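PDB 1ZYL: stress response kinase A from Escherichia coli, which phosphorylates itself and probably other proteins on serine and threonine residues, using ATP and magnesium, and probably counters stress linked to reactive oxygen species. Local coordinates for residues F174-A177 with T178-I182; E300-W303 with L304-T307. All blocks are in the same frame, centred on the assembly; numbering follows the deposited sequence.

Contact 1: residues F174-A177 with T178-I182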
# COMPACT_ATOMS: atom_id res chain seq x y z
N PHE A 174 8.46 13.87 -20.83
CA PHE A 174 7.97 13.06 -19.73
C PHE A 174 7.32 11.77 -20.21
O PHE A 174 7.64 10.69 -19.71
CB PHE A 174 6.97 13.86 -18.88
CG PHE A 174 6.17 13.01 -17.94
CD1 PHE A 174 5.02 12.37 -18.37
CD2 PHE A 174 6.61 12.79 -16.64
CE1 PHE A 174 4.32 11.53 -17.53
CE2 PHE A 174 5.92 11.94 -15.79
CZ PHE A 174 4.77 11.31 -16.24
N LEU A 175 6.42 11.88 -21.17
CA LEU A 175 5.76 10.69 -21.67
C LEU A 175 6.79 9.77 -22.33
O LEU A 175 6.60 8.56 -22.38
CB LEU A 175 4.66 11.06 -22.67
CG LEU A 175 3.48 11.88 -22.12
CD1 LEU A 175 2.36 11.95 -23.16
CD2 LEU A 175 2.96 11.26 -20.84
N LYS A 176 7.87 10.34 -22.83
CA LYS A 176 8.92 9.56 -23.47
C LYS A 176 9.68 8.79 -22.39
O LYS A 176 9.93 7.60 -22.51
CB LYS A 176 9.88 10.48 -24.23
CG LYS A 176 10.91 9.79 -25.11
CD LYS A 176 11.77 10.83 -25.79
CE LYS A 176 12.75 10.23 -26.78
NZ LYS A 176 13.81 9.43 -26.13
N ALA A 177 10.05 9.49 -21.33
CA ALA A 177 10.76 8.86 -20.23
C ALA A 177 9.88 7.76 -19.64
O ALA A 177 10.39 6.74 -19.18
CB ALA A 177 11.10 9.90 -19.16
N THR A 178 8.56 7.96 -19.64
CA THR A 178 7.67 6.95 -19.10
C THR A 178 7.66 5.69 -19.97
O THR A 178 7.96 4.60 -19.50
CB THR A 178 6.22 7.48 -18.95
OG1 THR A 178 6.18 8.45 -17.90
CG2 THR A 178 5.27 6.36 -18.61
N ASP A 179 7.33 5.86 -21.24
CA ASP A 179 7.31 4.75 -22.18
C ASP A 179 8.60 3.92 -22.01
O ASP A 179 8.56 2.70 -21.86
CB ASP A 179 7.21 5.28 -23.62
CG ASP A 179 5.87 5.97 -23.90
OD1 ASP A 179 5.71 6.55 -24.99
OD2 ASP A 179 4.98 5.92 -23.04
N GLU A 180 9.73 4.61 -22.02
CA GLU A 180 11.03 3.96 -21.86
C GLU A 180 11.08 3.16 -20.58
O GLU A 180 11.68 2.09 -20.52
CB GLU A 180 12.13 5.02 -21.84
CG GLU A 180 12.81 5.28 -23.18
CD GLU A 180 13.36 6.70 -23.30
OE1 GLU A 180 13.79 7.28 -22.28
OE2 GLU A 180 13.36 7.24 -24.43
N LEU A 181 10.44 3.69 -19.54
CA LEU A 181 10.44 3.00 -18.26
C LEU A 181 9.55 1.78 -18.32
O LEU A 181 9.97 0.70 -17.91
CB LEU A 181 9.97 3.92 -17.13
CG LEU A 181 10.15 3.36 -15.71
CD1 LEU A 181 11.60 2.98 -15.48
CD2 LEU A 181 9.71 4.38 -14.68
N ILE A 182 8.34 1.92 -18.85
CA ILE A 182 7.47 0.75 -18.90
C ILE A 182 8.02 -0.31 -19.86
O ILE A 182 7.71 -1.50 -19.71
CB ILE A 182 5.98 1.12 -19.26
CG1 ILE A 182 5.75 1.09 -20.77
CG2 ILE A 182 5.61 2.47 -18.69
CD1 ILE A 182 5.35 -0.29 -21.30

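Contact 2: residues E300-W303 with L304-T307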
# COMPACT_ATOMS: atom_id res chain seq x y z
N GLU A 300 6.59 22.86 -12.85
CA GLU A 300 7.45 22.12 -13.76
C GLU A 300 8.52 21.38 -13.00
O GLU A 300 8.74 20.19 -13.23
CB GLU A 300 8.18 23.03 -14.73
CG GLU A 300 7.36 24.07 -15.40
CD GLU A 300 8.23 24.91 -16.31
OE1 GLU A 300 8.35 24.55 -17.50
OE2 GLU A 300 8.80 25.90 -15.81
N ASP A 301 9.21 22.09 -12.12
CA ASP A 301 10.28 21.50 -11.32
C ASP A 301 9.95 20.05 -11.00
O ASP A 301 10.74 19.15 -11.25
CB ASP A 301 10.48 22.25 -10.00
CG ASP A 301 11.06 23.64 -10.19
OD1 ASP A 301 10.38 24.49 -10.81
OD2 ASP A 301 12.19 23.89 -9.72
N TYR A 302 8.76 19.85 -10.47
CA TYR A 302 8.30 18.52 -10.11
C TYR A 302 8.25 17.56 -11.29
O TYR A 302 8.68 16.42 -11.17
CB TYR A 302 6.92 18.63 -9.45
CG TYR A 302 6.35 17.30 -9.04
CD1 TYR A 302 5.39 16.67 -9.83
CD2 TYR A 302 6.79 16.66 -7.89
CE1 TYR A 302 4.88 15.43 -9.47
CE2 TYR A 302 6.29 15.42 -7.52
CZ TYR A 302 5.34 14.81 -8.32
OH TYR A 302 4.85 13.57 -7.97
N TRP A 303 7.72 18.00 -12.42
CA TRP A 303 7.64 17.11 -13.59
C TRP A 303 8.97 16.95 -14.30
O TRP A 303 9.12 16.06 -15.13
CB TRP A 303 6.56 17.58 -14.57
CG TRP A 303 5.21 17.39 -14.00
CD1 TRP A 303 4.49 18.31 -13.31
CD2 TRP A 303 4.48 16.16 -13.91
NE1 TRP A 303 3.35 17.74 -12.79
CE2 TRP A 303 3.33 16.42 -13.14
CE3 TRP A 303 4.70 14.87 -14.40
CZ2 TRP A 303 2.39 15.43 -12.86
CZ3 TRP A 303 3.76 13.88 -14.12
CH2 TRP A 303 2.62 14.17 -13.35
N LEU A 304 9.94 17.79 -13.97
CA LEU A 304 11.25 17.66 -14.57
C LEU A 304 12.00 16.63 -13.75
O LEU A 304 12.64 15.74 -14.30
CB LEU A 304 12.01 18.98 -14.55
CG LEU A 304 11.47 20.05 -15.48
CD1 LEU A 304 12.38 21.26 -15.41
CD2 LEU A 304 11.39 19.52 -16.89
N ARG A 305 11.90 16.75 -12.43
CA ARG A 305 12.56 15.82 -11.51
C ARG A 305 12.03 14.42 -11.73
O ARG A 305 12.78 13.45 -11.71
CB ARG A 305 12.31 16.20 -10.05
CG ARG A 305 12.84 17.56 -9.62
CD ARG A 305 13.04 17.61 -8.11
NE ARG A 305 12.85 18.95 -7.56
CZ ARG A 305 11.67 19.56 -7.45
NH1 ARG A 305 11.59 20.78 -6.93
NH2 ARG A 305 10.55 18.95 -7.85
N GLN A 306 10.72 14.33 -11.93
CA GLN A 306 10.06 13.05 -12.14
C GLN A 306 10.60 12.43 -13.42
O GLN A 306 10.93 11.25 -13.46
CB GLN A 306 8.55 13.25 -12.23
CG GLN A 306 7.73 12.08 -11.73
CD GLN A 306 7.90 11.85 -10.25
OE1 GLN A 306 7.79 12.78 -9.44
NE2 GLN A 306 8.17 10.60 -9.87
N THR A 307 10.68 13.24 -14.48
CA THR A 307 11.18 12.79 -15.77
C THR A 307 12.59 12.21 -15.62
O THR A 307 12.92 11.17 -16.17
CB THR A 307 11.22 13.96 -16.77
OG1 THR A 307 9.90 14.46 -16.95
CG2 THR A 307 11.77 13.52 -18.12

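Contact 1: residues F174-A177 with T178-I182
In F174, CG lies anti to the backbone N (chi1 166°), which carries the ring along the helix toward the next turn; in T178, OG1 stands beside its own backbone N (chi1 -70°), a rotation that turns the hydroxyl back to the preceding turn, where F174 lies. The hydroxyl then sits over one face of the phenyl ring, nearer the rim than the centre, with OG1 3.6 Å from CZ of F174. It also donates to F174 O at 3.2 Å, from above the carbonyl plane, while T178 N reaches the same oxygen at 2.9 Å. One buried carbonyl is therefore gripped twice, and threonine suits the place because its hydroxyl is spent on its own helix while its side chain also packs on F310 of helix 300-316. The ring of F174 meets F160 and W303 edge-to-face. On the solvent side K176 runs out extended and bends only at its last torsion (chi4 -68°), bringing NZ to OE2 of E180 at 2.8 Å, nearly along the C-O axis. The D179 carboxylate forms a salt bridge with R157 of helix 149-161. The chemistry thus changes round the helix: an aromatic and a self-satisfied hydroxyl serve the buried side, and a lysine-glutamate pair one turn apart spans the exposed side, where water probably weakens the pair.

Contact 2: residues E300-W303 with L304-T307
E300 to T307 form two turns of one helix, in which each carbonyl of residues 300-303 accepts from the amide four positions on. L304 N lies 2.8 Å from E300 O and leans weakly on D301 O as well; R305 N meets D301 O at 2.9 Å in a fairly straight bond (166°), and Q306 N reaches Y302 O at 3.0 Å. W303 O takes two donors from T307: the amide N approaches from above the carbonyl plane, whereas OG1 comes nearly along the C=O direction, placed there because it stands beside its own backbone N (chi1 -61°). Threonine spends its hydroxyl within the helix, next to F174 and A177 of helix 171-188.

Among the side chains, Y302 and Q306 lie side by side and point the same way, their ring and amide planes 48° apart, with OE1 of Q306 3.4 Å from CZ of Y302. Y302 also packs on L278 and L297 and meets the ring of W296, so a large aromatic fits. An alanine in place of Y302 would probably leave a gap beside L278 and W296 and allow the Q306 amide to turn more freely. W303 is buried against L278 and M282, and its indole NE1 is satisfied by L297 O. On the exposed side the R305 chain runs back toward the N-terminal end of the segment, with D301 O over one face of its guanidinium. NH1 is 4.2 Å from OD2 of D301, which stands off the flat of the guanidinium, leaving the two charges near each other without a directed bond. Their attraction is therefore probably diffuse and water-screened, whereas the W303 indole N-H and carbonyl are held by directed bonds, to L297 O and from T307.

In the fold
Contacts 1 and 2 are local turns of two different helices, 171-188 and 300-316, which pack together in the helical part of this kinase, away from its annotated sites. Their centres are about 13 Å apart, and they touch where the rings of F174 and W303 meet edge-to-face. Each has a buried side and an exposed one, but contact 1 has more of its residues buried. Their other supports differ: contact 1 also rests on helix 149-161, contact 2 on helix 266-283. At the surface, contact 1 makes a true salt bridge, while contact 2 has opposite charges merely close by.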